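Local coordinates for protein probable nitrite reductase [nad(p)h] small subunit NIRD (Mycobacterium tuberculosis, PDB 4AIV) that is probably required, together with its large partner subunit NirB, for the NADH-dependent reduction of nitrite to ammonium, and has a Rieske-like fold, at residues A36-D41 against A72-P77; V51-G56 against Q81-D86; G66-R71 against C90-R95. All blocks are in the same frame, centred on the assembly; numbering follows the deposited sequence.

In the fold
All three contacts lie in the Rieske-like domain and meet around its small antiparallel sheet, strands 64-68, 71-75 and 82-84. Along the chain their first segments come in the order 36-41, 51-56, 66-71, and the second follow in the same order, so every contact crosses the other two. Contact 1 sets strand 71-75 against strand 34-39 of the six-stranded sheet. Contact 2 brings the loop after strand 45-49 to strand 82-84, and contact 3 joins the 64-68/71-75 hairpin to the loop after 82-84. Contact 2 is centred about 10 Å from contacts 1 and 3, whose centres are about 12 Å apart. They tie the small sheet to the large one and to loops 51-56 and 90-95.

Contact 1: A36-D41 against A72-P77; sequences ALFRLD and AMVQSP
Phe38 reaches across to Val74 and overlaps one of its methyls with the far end of its ring: Phe38 CZ lies 3.6 Å from Val74 CG2, with Phe38 CE2 next at 3.9 Å from the same carbon. The methyl comes at the ring obliquely, and the two side chains cross at about a right angle. Val74 offers CG2 because that branch stands anti to its own backbone N; its other methyl, CG1, takes the position between the N and the carbonyl carbon (chi1 58°) and leaves the touching to CG2. Phe38 has CG anti to the carbonyl carbon (chi1 -56°), which carries the ring out from its strand toward 72-77.

Two residues further on, Leu40 makes the second touch. Its branch CD1 comes 3.7 Å from Ala72 CB, a methyl on each side. The pairing of Phe38 with Val74 and Leu40 with Ala72 runs in opposite chain directions, but the backbones are far apart: the CA atoms of Phe38 and Val74 are 9.1 Å from each other. Side chains alone bridge that distance, and all of the contact between the two segments is apolar. It is small, with about 135 Å² buried in total. Met73, between the two touching residues of its strand, turns its CB away from 36-41.

The contact joins the six-stranded sheet, at strand 34-39 and the turn after it, to strand 71-75 of the small sheet of the Rieske-like fold. Val65 of strand 64-68 touches both Phe38 and Leu40, so the core extends to the next strand of the small sheet. On one side Phe38 pairs through its backbone with His46 of strand 45-49 in the six-stranded sheet; on the other, Ala72 pairs with Leu85, just past strand 82-84.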
ATOM      1  N   ALA A  36       1.727   2.497   3.120  1.00  7.18           N
ATOM      2  CA  ALA A  36       2.768   2.034   2.205  1.00  8.37           C
ATOM      3  C   ALA A  36       2.190   2.044   0.787  1.00  9.46           C
ATOM      4  O   ALA A  36       1.224   1.318   0.497  1.00  7.63           O
ATOM      5  CB  ALA A  36       3.238   0.629   2.583  1.00  7.54           C
ATOM      6  N   LEU A  37       2.771   2.869  -0.079  1.00  6.86           N
ATOM      7  CA  LEU A  37       2.286   3.035  -1.449  1.00  8.62           C
ATOM      8  C   LEU A  37       3.234   2.385  -2.456  1.00  9.49           C
ATOM      9  O   LEU A  37       4.443   2.621  -2.415  1.00 10.26           O
ATOM     10  CB  LEU A  37       2.140   4.527  -1.778  1.00  7.09           C
ATOM     11  CG  LEU A  37       1.733   4.894  -3.221  1.00  9.35           C
ATOM     12  CD1 LEU A  37       0.278   4.465  -3.550  1.00  8.06           C
ATOM     13  CD2 LEU A  37       1.935   6.392  -3.478  1.00  5.74           C
ATOM     14  N   PHE A  38       2.679   1.579  -3.360  1.00  7.80           N
ATOM     15  CA  PHE A  38       3.462   0.886  -4.381  1.00  8.90           C
ATOM     16  C   PHE A  38       2.844   1.083  -5.775  1.00 13.56           C
ATOM     17  O   PHE A  38       1.627   1.000  -5.938  1.00 10.90           O
ATOM     18  CB  PHE A  38       3.474  -0.624  -4.108  1.00  7.13           C
ATOM     19  CG  PHE A  38       3.984  -1.011  -2.740  1.00 11.72           C
ATOM     20  CD1 PHE A  38       3.125  -1.061  -1.646  1.00 11.84           C
ATOM     21  CD2 PHE A  38       5.319  -1.355  -2.556  1.00  9.05           C
ATOM     22  CE1 PHE A  38       3.592  -1.445  -0.392  1.00 12.38           C
ATOM     23  CE2 PHE A  38       5.797  -1.736  -1.297  1.00 11.21           C
ATOM     24  CZ  PHE A  38       4.934  -1.774  -0.219  1.00 10.12           C
ATOM     25  N   ARG A  39       3.688   1.309  -6.776  1.00 11.39           N
ATOM     26  CA  ARG A  39       3.278   1.188  -8.176  1.00 11.30           C
ATOM     27  C   ARG A  39       3.778  -0.160  -8.726  1.00 12.93           C
ATOM     28  O   ARG A  39       4.919  -0.559  -8.472  1.00  9.93           O
ATOM     29  CB  ARG A  39       3.836   2.357  -8.993  1.00 11.37           C
ATOM     30  CG  ARG A  39       3.907   2.139 -10.501  1.00 12.79           C
ATOM     31  CD  ARG A  39       4.429   3.398 -11.194  1.00 12.12           C
ATOM     32  NE  ARG A  39       4.679   3.187 -12.619  1.00 10.95           N
ATOM     33  CZ  ARG A  39       5.165   4.111 -13.443  1.00  9.77           C
ATOM     34  NH1 ARG A  39       5.453   5.329 -12.997  1.00  8.93           N
ATOM     35  NH2 ARG A  39       5.357   3.814 -14.721  1.00 10.57           N
ATOM     36  N   LEU A  40       2.926  -0.872  -9.459  1.00 11.25           N
ATOM     37  CA  LEU A  40       3.313  -2.166 -10.028  1.00 10.60           C
ATOM     38  C   LEU A  40       3.620  -2.053 -11.520  1.00 11.59           C
ATOM     39  O   LEU A  40       3.316  -1.038 -12.149  1.00  8.40           O
ATOM     40  CB  LEU A  40       2.207  -3.204  -9.811  1.00  8.85           C
ATOM     41  CG  LEU A  40       1.688  -3.372  -8.378  1.00 11.81           C
ATOM     42  CD1 LEU A  40       0.682  -4.511  -8.303  1.00  9.20           C
ATOM     43  CD2 LEU A  40       2.837  -3.606  -7.389  1.00 12.74           C
ATOM     44  N   ASP A  41       4.209  -3.108 -12.082  1.00  9.01           N
ATOM     45  CA  ASP A  41       4.519  -3.151 -13.512  1.00  9.25           C
ATOM     46  C   ASP A  41       3.312  -2.965 -14.412  1.00 10.57           C
ATOM     47  O   ASP A  41       3.437  -2.382 -15.493  1.00 10.23           O
ATOM     48  CB  ASP A  41       5.246  -4.442 -13.884  1.00  9.58           C
ATOM     49  CG  ASP A  41       6.695  -4.442 -13.421  1.00 23.10           C
ATOM     50  OD1 ASP A  41       7.251  -3.336 -13.196  1.00 21.16           O
ATOM     51  OD2 ASP A  41       7.270  -5.543 -13.278  1.00 20.75           O
ATOM     52  N   ALA A  72      -0.744 -10.142  -6.515  1.00 13.06           N
ATOM     53  CA  ALA A  72       0.254  -9.140  -6.147  1.00 16.27           C
ATOM     54  C   ALA A  72       0.351  -9.001  -4.627  1.00 10.77           C
ATOM     55  O   ALA A  72      -0.658  -8.916  -3.922  1.00 12.94           O
ATOM     56  CB  ALA A  72      -0.080  -7.799  -6.787  1.00 16.18           C
ATOM     57  N   MET A  73       1.567  -8.993  -4.113  1.00 13.22           N
ATOM     58  CA  MET A  73       1.718  -8.890  -2.674  1.00 11.86           C
ATOM     59  C   MET A  73       2.983  -8.158  -2.301  1.00 10.07           C
ATOM     60  O   MET A  73       3.842  -7.909  -3.144  1.00 11.35           O
ATOM     61  CB  MET A  73       1.669 -10.282  -2.016  1.00 11.75           C
ATOM     62  CG  MET A  73       2.642 -11.314  -2.600  1.00 21.20           C
ATOM     63  SD  MET A  73       4.366 -11.093  -2.094  1.00 22.79           S
ATOM     64  CE  MET A  73       4.998 -12.759  -2.332  1.00 25.24           C
ATOM     65  N   VAL A  74       3.079  -7.797  -1.028  1.00  9.23           N
ATOM     66  CA  VAL A  74       4.321  -7.275  -0.480  1.00 10.62           C
ATOM     67  C   VAL A  74       4.732  -8.154   0.707  1.00 12.03           C
ATOM     68  O   VAL A  74       3.892  -8.550   1.526  1.00 11.30           O
ATOM     69  CB  VAL A  74       4.176  -5.786  -0.052  1.00 10.03           C
ATOM     70  CG1 VAL A  74       3.057  -5.620   0.974  1.00  9.38           C
ATOM     71  CG2 VAL A  74       5.500  -5.243   0.493  1.00 10.42           C
ATOM     72  N   GLN A  75       6.015  -8.485   0.785  1.00 10.99           N
ATOM     73  CA  GLN A  75       6.525  -9.209   1.939  1.00 15.97           C
ATOM     74  C   GLN A  75       7.125  -8.246   2.942  1.00 17.43           C
ATOM     75  O   GLN A  75       7.926  -7.389   2.581  1.00 15.58           O
ATOM     76  CB  GLN A  75       7.551 -10.257   1.519  1.00 16.36           C
ATOM     77  CG  GLN A  75       6.899 -11.475   0.913  1.00 26.28           C
ATOM     78  CD  GLN A  75       7.903 -12.516   0.507  1.00 34.27           C
ATOM     79  OE1 GLN A  75       8.871 -12.215  -0.198  1.00 32.07           O
ATOM     80  NE2 GLN A  75       7.690 -13.755   0.956  1.00 29.26           N
ATOM     81  N   SER A  76       6.717  -8.373   4.200  1.00 14.91           N
ATOM     82  CA  SER A  76       7.261  -7.528   5.255  1.00 15.65           C
ATOM     83  C   SER A  76       8.775  -7.759   5.367  1.00 16.21           C
ATOM     84  O   SER A  76       9.245  -8.891   5.237  1.00 15.69           O
ATOM     85  CB  SER A  76       6.567  -7.833   6.579  1.00 12.80           C
ATOM     86  OG  SER A  76       6.685  -9.211   6.897  1.00 15.57           O
ATOM     87  N   PRO A  77       9.542  -6.679   5.592  1.00 15.41           N
ATOM     88  CA  PRO A  77      11.015  -6.656   5.560  1.00 19.88           C
ATOM     89  C   PRO A  77      11.763  -7.691   6.424  1.00 27.96           C
ATOM     90  O   PRO A  77      12.704  -8.314   5.921  1.00 38.18           O
ATOM     91  CB  PRO A  77      11.341  -5.239   6.042  1.00 18.69           C
ATOM     92  CG  PRO A  77      10.207  -4.440   5.557  1.00 16.64           C
ATOM     93  CD  PRO A  77       8.986  -5.323   5.730  1.00 14.24           C
TER

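Contact 2: V51-G56 against Q81-D86; sequences VDPFSG and QAFALD
Gln81 lays its side-chain amide over one face of the Phe54 ring, displaced toward the rim, with Gln81 OE1 3.1 Å from Phe54 CD2 and Gln81 NE2 3.2 Å from Phe54 CZ. Amide and ring planes are 37° apart, so the amide lies tilted over the ring. Gln81 gets there by extending beyond CG (chi2 168°), while Phe54, with CG anti to the carbonyl carbon (chi1 -67°), swings its ring out toward strand 82-84. The edge of that ring meets Phe83, whose CZ is 3.8 Å from Phe54 CE2. Pro53 and Phe83 come at each other from opposite directions, Pro53 CG 3.5 Å from Phe83 CZ. The loop after strand 45-49 thus packs on strand 82-84, outermost in the small sheet, and Val96 touches both Pro53 and Phe54.

Asp52 shapes the loop. Its OD1 accepts from Phe54 N at 2.6 Å and from Ser55 N, forming an Asx turn and an Asx motif that fix where Phe54 springs from the backbone.

Asp52 OD2 accepts a hydrogen bond from a water 2.6 Å away, which also donates to Gln81 OE1. Two acceptors cannot bond directly, so the water joins them, consistent with an ionised carboxylate.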
ATOM      1  N   VAL A  51       2.275  -0.082   8.785  1.00  8.94           N
ATOM      2  CA  VAL A  51       2.714  -0.751  10.003  1.00 11.33           C
ATOM      3  C   VAL A  51       2.551  -2.271   9.914  1.00 12.32           C
ATOM      4  O   VAL A  51       1.449  -2.780   9.684  1.00  9.87           O
ATOM      5  CB  VAL A  51       1.974  -0.210  11.245  1.00 13.23           C
ATOM      6  CG1 VAL A  51       2.459  -0.918  12.502  1.00 13.06           C
ATOM      7  CG2 VAL A  51       2.161   1.300  11.358  1.00 11.75           C
ATOM      8  N   ASP A  52       3.662  -2.986  10.081  1.00  9.21           N
ATOM      9  CA  ASP A  52       3.642  -4.447  10.155  1.00 11.65           C
ATOM     10  C   ASP A  52       2.748  -4.836  11.316  1.00 12.28           C
ATOM     11  O   ASP A  52       2.998  -4.429  12.449  1.00 15.18           O
ATOM     12  CB  ASP A  52       5.065  -4.999  10.353  1.00 11.64           C
ATOM     13  CG  ASP A  52       5.111  -6.531  10.422  1.00 15.85           C
ATOM     14  OD1 ASP A  52       4.342  -7.148  11.204  1.00 14.76           O
ATOM     15  OD2 ASP A  52       5.935  -7.132   9.698  1.00 13.94           O
ATOM     16  N   PRO A  53       1.699  -5.623  11.040  1.00 16.59           N
ATOM     17  CA  PRO A  53       0.709  -5.938  12.076  1.00 18.63           C
ATOM     18  C   PRO A  53       1.195  -6.982  13.075  1.00 19.55           C
ATOM     19  O   PRO A  53       0.490  -7.257  14.045  1.00 23.54           O
ATOM     20  CB  PRO A  53      -0.470  -6.490  11.272  1.00 17.11           C
ATOM     21  CG  PRO A  53       0.162  -7.116  10.094  1.00 11.97           C
ATOM     22  CD  PRO A  53       1.347  -6.233   9.745  1.00 13.24           C
ATOM     23  N   PHE A  54       2.371  -7.559  12.845  1.00 16.48           N
ATOM     24  CA  PHE A  54       2.937  -8.494  13.811  1.00 21.99           C
ATOM     25  C   PHE A  54       3.891  -7.761  14.761  1.00 24.41           C
ATOM     26  O   PHE A  54       3.797  -7.909  15.983  1.00 29.54           O
ATOM     27  CB  PHE A  54       3.642  -9.667  13.111  1.00 15.18           C
ATOM     28  CG  PHE A  54       2.704 -10.587  12.349  1.00 18.48           C
ATOM     29  CD1 PHE A  54       2.098 -11.662  12.983  1.00 20.96           C
ATOM     30  CD2 PHE A  54       2.430 -10.374  10.999  1.00 19.25           C
ATOM     31  CE1 PHE A  54       1.240 -12.512  12.291  1.00 17.83           C
ATOM     32  CE2 PHE A  54       1.568 -11.225  10.296  1.00 19.95           C
ATOM     33  CZ  PHE A  54       0.975 -12.294  10.945  1.00 17.60           C
ATOM     34  N   SER A  55       4.786  -6.947  14.198  1.00 20.93           N
ATOM     35  CA  SER A  55       5.837  -6.287  14.982  1.00 18.70           C
ATOM     36  C   SER A  55       5.501  -4.856  15.393  1.00 18.81           C
ATOM     37  O   SER A  55       6.080  -4.324  16.339  1.00 15.42           O
ATOM     38  CB  SER A  55       7.149  -6.276  14.194  1.00 18.03           C
ATOM     39  OG  SER A  55       7.068  -5.367  13.105  1.00 16.53           O
ATOM     40  N   GLY A  56       4.584  -4.223  14.668  1.00 16.39           N
ATOM     41  CA  GLY A  56       4.281  -2.820  14.894  1.00 12.16           C
ATOM     42  C   GLY A  56       5.285  -1.873  14.244  1.00 17.92           C
ATOM     43  O   GLY A  56       5.159  -0.646  14.366  1.00 17.94           O
ATOM     44  N   GLN A  81       6.527 -11.997   5.774  1.00 14.30           N
ATOM     45  CA  GLN A  81       5.166 -12.495   5.585  1.00 15.66           C
ATOM     46  C   GLN A  81       4.479 -11.726   4.456  1.00 13.74           C
ATOM     47  O   GLN A  81       4.657 -10.510   4.331  1.00 11.99           O
ATOM     48  CB  GLN A  81       4.385 -12.405   6.898  1.00 15.35           C
ATOM     49  CG  GLN A  81       4.990 -13.289   7.966  1.00 16.93           C
ATOM     50  CD  GLN A  81       4.437 -13.034   9.346  1.00 18.95           C
ATOM     51  OE1 GLN A  81       4.827 -12.073  10.018  1.00 19.18           O
ATOM     52  NE2 GLN A  81       3.538 -13.904   9.791  1.00 19.64           N
ATOM     53  N   ALA A  82       3.714 -12.440   3.630  1.00 13.47           N
ATOM     54  CA  ALA A  82       3.093 -11.858   2.437  1.00 14.69           C
ATOM     55  C   ALA A  82       1.722 -11.245   2.719  1.00 14.05           C
ATOM     56  O   ALA A  82       0.863 -11.877   3.355  1.00 13.00           O
ATOM     57  CB  ALA A  82       2.973 -12.912   1.322  1.00 14.41           C
ATOM     58  N   PHE A  83       1.530 -10.014   2.246  1.00  9.17           N
ATOM     59  CA  PHE A  83       0.248  -9.320   2.333  1.00 14.87           C
ATOM     60  C   PHE A  83      -0.252  -8.967   0.929  1.00 13.86           C
ATOM     61  O   PHE A  83       0.455  -8.317   0.158  1.00  8.82           O
ATOM     62  CB  PHE A  83       0.369  -8.045   3.185  1.00 11.86           C
ATOM     63  CG  PHE A  83       0.705  -8.314   4.633  1.00 15.63           C
ATOM     64  CD1 PHE A  83       2.022  -8.496   5.029  1.00 10.75           C
ATOM     65  CD2 PHE A  83      -0.299  -8.393   5.599  1.00 14.79           C
ATOM     66  CE1 PHE A  83       2.344  -8.748   6.359  1.00 14.27           C
ATOM     67  CE2 PHE A  83       0.017  -8.644   6.932  1.00 12.60           C
ATOM     68  CZ  PHE A  83       1.345  -8.821   7.310  1.00 13.97           C
ATOM     69  N   ALA A  84      -1.471  -9.398   0.610  1.00 11.30           N
ATOM     70  CA  ALA A  84      -2.097  -9.087  -0.677  1.00 12.40           C
ATOM     71  C   ALA A  84      -2.315  -7.579  -0.829  1.00 12.57           C
ATOM     72  O   ALA A  84      -2.850  -6.930   0.075  1.00 10.97           O
ATOM     73  CB  ALA A  84      -3.417  -9.828  -0.806  1.00 10.77           C
ATOM     74  N   LEU A  85      -1.908  -7.012  -1.967  1.00 10.29           N
ATOM     75  CA  LEU A  85      -2.021  -5.558  -2.146  1.00  9.95           C
ATOM     76  C   LEU A  85      -3.463  -5.132  -2.434  1.00 13.88           C
ATOM     77  O   LEU A  85      -3.838  -3.971  -2.213  1.00 13.20           O
ATOM     78  CB  LEU A  85      -1.046  -5.057  -3.231  1.00 11.60           C
ATOM     79  CG  LEU A  85       0.447  -5.103  -2.852  1.00 10.95           C
ATOM     80  CD1 LEU A  85       1.357  -4.780  -4.057  1.00  9.53           C
ATOM     81  CD2 LEU A  85       0.736  -4.145  -1.704  1.00 10.98           C
ATOM     82  N   ASP A  86      -4.285  -6.074  -2.898  1.00 12.76           N
ATOM     83  CA  ASP A  86      -5.659  -5.742  -3.261  1.00 15.02           C
ATOM     84  C   ASP A  86      -6.594  -5.570  -2.058  1.00 16.13           C
ATOM     85  O   ASP A  86      -7.448  -4.688  -2.063  1.00 19.68           O
ATOM     86  CB  ASP A  86      -6.244  -6.712  -4.318  1.00 20.91           C
ATOM     87  CG  ASP A  86      -6.341  -8.162  -3.827  1.00 22.79           C
ATOM     88  OD1 ASP A  86      -5.992  -8.454  -2.664  1.00 16.45           O
ATOM     89  OD2 ASP A  86      -6.792  -9.015  -4.619  1.00 25.54           O
TER
HETATM   90  O   HOH W   1       4.981  -9.391   8.843  1.00 14.60           O

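Contact 3: G66-R71 against C90-R95; sequences GDRGGR and CLDDPR
Arg68 grips Asp92 end-on, both terminal nitrogens converging on a single carboxylate oxygen. Arg68 NH1 lies 2.9 Å from Asp92 OD1, nearly in line with its C-O bond, and Arg68 NH2 is 3.0 Å from the same oxygen on its syn lone pair. Guanidinium and carboxylate are close to coplanar, 16° apart, and the oxygen sits at the guanidinium's edge. With N-H...O angles of 149° and 141°, neither half of the salt bridge is quite straight.

Next to this pair, Leu91 slips between the two arginines. Its CD1 packs 3.8 Å from Arg68 CB, where the two side chains run past each other in opposite directions. The other methyl, Leu91 CD2, lies over one face of the Arg71 guanidinium, 3.5 Å from Arg71 NH1. Arg68 bends at both its second and third torsions to bring its nitrogens round to Asp92, whereas Arg71 stays extended from CG to NE and runs along the far side of the leucine.

The two arginines are the end residues of a type I' turn that closes the hairpin between strands 64-68 and 71-75, with Gly69 and Gly70 at its corners. Both Arg68 N to Arg71 O (2.8 Å) and Arg71 N to Arg68 O (2.9 Å) are bonded, which sets the pair side by side on neighbouring strands.

Further out, Arg71 NH2 bridges to Asp86 and Asp87, keeping the guanidinium beside Leu91. The loop is positioned by strand 82-84: Leu91 pairs with Ala82 through the backbone, and Asp92 OD2 accepts from Ala82 N. Beyond that, Asp93 forms an Asx turn to Arg95 N and grips the Arg95 guanidinium side-on, with Arg95 NE 2.7 Å from Asp93 OD1.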
ATOM      1  N   GLY A  66       5.950  -8.815  -4.730  1.00 15.80           N
ATOM      2  CA  GLY A  66       6.020 -10.054  -5.481  1.00 20.25           C
ATOM      3  C   GLY A  66       4.658 -10.597  -5.862  1.00 20.46           C
ATOM      4  O   GLY A  66       3.644  -9.892  -5.792  1.00 19.83           O
ATOM      5  N   ASP A  67       4.642 -11.860  -6.270  1.00 18.68           N
ATOM      6  CA  ASP A  67       3.409 -12.552  -6.620  1.00 21.75           C
ATOM      7  C   ASP A  67       3.259 -13.858  -5.848  1.00 23.14           C
ATOM      8  O   ASP A  67       4.240 -14.545  -5.540  1.00 20.62           O
ATOM      9  CB  ASP A  67       3.363 -12.841  -8.118  1.00 23.93           C
ATOM     10  CG  ASP A  67       3.066 -11.608  -8.937  1.00 30.86           C
ATOM     11  OD1 ASP A  67       2.116 -10.873  -8.586  1.00 28.28           O
ATOM     12  OD2 ASP A  67       3.783 -11.373  -9.931  1.00 46.20           O
ATOM     13  N   ARG A  68       2.016 -14.182  -5.526  1.00 23.39           N
ATOM     14  CA  ARG A  68       1.686 -15.442  -4.877  1.00 21.93           C
ATOM     15  C   ARG A  68       0.528 -16.015  -5.667  1.00 26.16           C
ATOM     16  O   ARG A  68      -0.598 -15.525  -5.573  1.00 21.07           O
ATOM     17  CB  ARG A  68       1.295 -15.208  -3.416  1.00 24.92           C
ATOM     18  CG  ARG A  68       0.651 -16.412  -2.710  1.00 30.52           C
ATOM     19  CD  ARG A  68       1.681 -17.446  -2.273  1.00 23.15           C
ATOM     20  NE  ARG A  68       2.734 -16.877  -1.429  1.00 22.69           N
ATOM     21  CZ  ARG A  68       2.637 -16.709  -0.113  1.00 17.98           C
ATOM     22  NH1 ARG A  68       1.529 -17.055   0.533  1.00 15.59           N
ATOM     23  NH2 ARG A  68       3.655 -16.190   0.555  1.00 22.75           N
ATOM     24  N   GLY A  69       0.815 -17.031  -6.477  1.00 28.95           N
ATOM     25  CA  GLY A  69      -0.194 -17.613  -7.341  1.00 33.37           C
ATOM     26  C   GLY A  69      -0.842 -16.559  -8.222  1.00 30.22           C
ATOM     27  O   GLY A  69      -2.065 -16.553  -8.411  1.00 33.56           O
ATOM     28  N   GLY A  70      -0.017 -15.652  -8.743  1.00 29.21           N
ATOM     29  CA  GLY A  70      -0.490 -14.588  -9.613  1.00 29.21           C
ATOM     30  C   GLY A  70      -1.005 -13.364  -8.875  1.00 28.00           C
ATOM     31  O   GLY A  70      -1.326 -12.345  -9.489  1.00 33.22           O
ATOM     32  N   ARG A  71      -1.078 -13.457  -7.552  1.00 24.51           N
ATOM     33  CA  ARG A  71      -1.659 -12.387  -6.747  1.00 21.50           C
ATOM     34  C   ARG A  71      -0.588 -11.433  -6.218  1.00 20.43           C
ATOM     35  O   ARG A  71       0.361 -11.863  -5.561  1.00 16.54           O
ATOM     36  CB  ARG A  71      -2.448 -12.986  -5.590  1.00 24.14           C
ATOM     37  CG  ARG A  71      -3.322 -12.000  -4.880  1.00 24.28           C
ATOM     38  CD  ARG A  71      -4.382 -12.726  -4.112  1.00 26.21           C
ATOM     39  NE  ARG A  71      -5.202 -11.799  -3.354  1.00 21.79           N
ATOM     40  CZ  ARG A  71      -5.982 -12.164  -2.348  1.00 22.54           C
ATOM     41  NH1 ARG A  71      -6.034 -13.442  -1.988  1.00 22.83           N
ATOM     42  NH2 ARG A  71      -6.694 -11.253  -1.698  1.00 22.91           N
ATOM     43  N   CYS A  90      -3.243 -10.887   5.012  1.00 15.87           N
ATOM     44  CA  CYS A  90      -2.010 -11.654   5.116  1.00 13.99           C
ATOM     45  C   CYS A  90      -2.244 -13.008   4.458  1.00 13.81           C
ATOM     46  O   CYS A  90      -3.078 -13.799   4.904  1.00 12.95           O
ATOM     47  CB  CYS A  90      -1.594 -11.844   6.571  1.00 13.31           C
ATOM     48  SG  CYS A  90      -0.008 -12.720   6.767  1.00 15.68           S
ATOM     49  N   LEU A  91      -1.502 -13.273   3.392  1.00 12.74           N
ATOM     50  CA  LEU A  91      -1.685 -14.511   2.645  1.00 13.51           C
ATOM     51  C   LEU A  91      -1.120 -15.715   3.404  1.00 13.81           C
ATOM     52  O   LEU A  91      -1.440 -16.853   3.086  1.00 15.37           O
ATOM     53  CB  LEU A  91      -1.056 -14.385   1.254  1.00 17.33           C
ATOM     54  CG  LEU A  91      -1.659 -13.308   0.334  1.00 13.84           C
ATOM     55  CD1 LEU A  91      -0.864 -13.198  -0.969  1.00 14.04           C
ATOM     56  CD2 LEU A  91      -3.134 -13.599   0.040  1.00 15.66           C
ATOM     57  N   ASP A  92      -0.292 -15.463   4.419  1.00 12.02           N
ATOM     58  CA  ASP A  92       0.322 -16.549   5.203  1.00 12.47           C
ATOM     59  C   ASP A  92      -0.442 -16.869   6.494  1.00 18.65           C
ATOM     60  O   ASP A  92      -0.242 -17.927   7.094  1.00 16.87           O
ATOM     61  CB  ASP A  92       1.773 -16.218   5.555  1.00  9.75           C
ATOM     62  CG  ASP A  92       2.659 -16.042   4.321  1.00 17.23           C
ATOM     63  OD1 ASP A  92       2.377 -16.653   3.261  1.00 16.64           O
ATOM     64  OD2 ASP A  92       3.653 -15.297   4.430  1.00 12.16           O
ATOM     65  N   ASP A  93      -1.294 -15.941   6.927  1.00 17.47           N
ATOM     66  CA  ASP A  93      -2.089 -16.108   8.145  1.00 17.92           C
ATOM     67  C   ASP A  93      -3.386 -15.335   7.976  1.00 19.65           C
ATOM     68  O   ASP A  93      -3.422 -14.119   8.187  1.00 18.25           O
ATOM     69  CB  ASP A  93      -1.323 -15.594   9.372  1.00 17.45           C
ATOM     70  CG  ASP A  93      -2.024 -15.925  10.695  1.00 17.72           C
ATOM     71  OD1 ASP A  93      -3.233 -16.239  10.692  1.00 18.71           O
ATOM     72  OD2 ASP A  93      -1.358 -15.853  11.751  1.00 19.67           O
ATOM     73  N   PRO A  94      -4.460 -16.046   7.600  1.00 23.87           N
ATOM     74  CA  PRO A  94      -5.777 -15.480   7.282  1.00 25.48           C
ATOM     75  C   PRO A  94      -6.369 -14.606   8.392  1.00 29.03           C
ATOM     76  O   PRO A  94      -7.225 -13.764   8.102  1.00 29.01           O
ATOM     77  CB  PRO A  94      -6.647 -16.722   7.065  1.00 33.11           C
ATOM     78  CG  PRO A  94      -5.684 -17.782   6.633  1.00 28.31           C
ATOM     79  CD  PRO A  94      -4.429 -17.510   7.421  1.00 24.47           C
ATOM     80  N   ARG A  95      -5.909 -14.789   9.629  1.00 19.15           N
ATOM     81  CA  ARG A  95      -6.438 -14.049  10.774  1.00 25.52           C
ATOM     82  C   ARG A  95      -5.862 -12.641  10.907  1.00 25.26           C
ATOM     83  O   ARG A  95      -6.305 -11.858  11.753  1.00 22.25           O
ATOM     84  CB  ARG A  95      -6.134 -14.814  12.063  1.00 26.13           C
ATOM     85  CG  ARG A  95      -6.461 -16.294  11.997  1.00 25.98           C
ATOM     86  CD  ARG A  95      -5.815 -17.015  13.158  1.00 26.68           C
ATOM     87  NE  ARG A  95      -4.352 -16.987  13.087  1.00 27.36           N
ATOM     88  CZ  ARG A  95      -3.558 -17.635  13.938  1.00 24.81           C
ATOM     89  NH1 ARG A  95      -4.097 -18.361  14.908  1.00 29.20           N
ATOM     90  NH2 ARG A  95      -2.234 -17.563  13.821  1.00 19.38           N
TER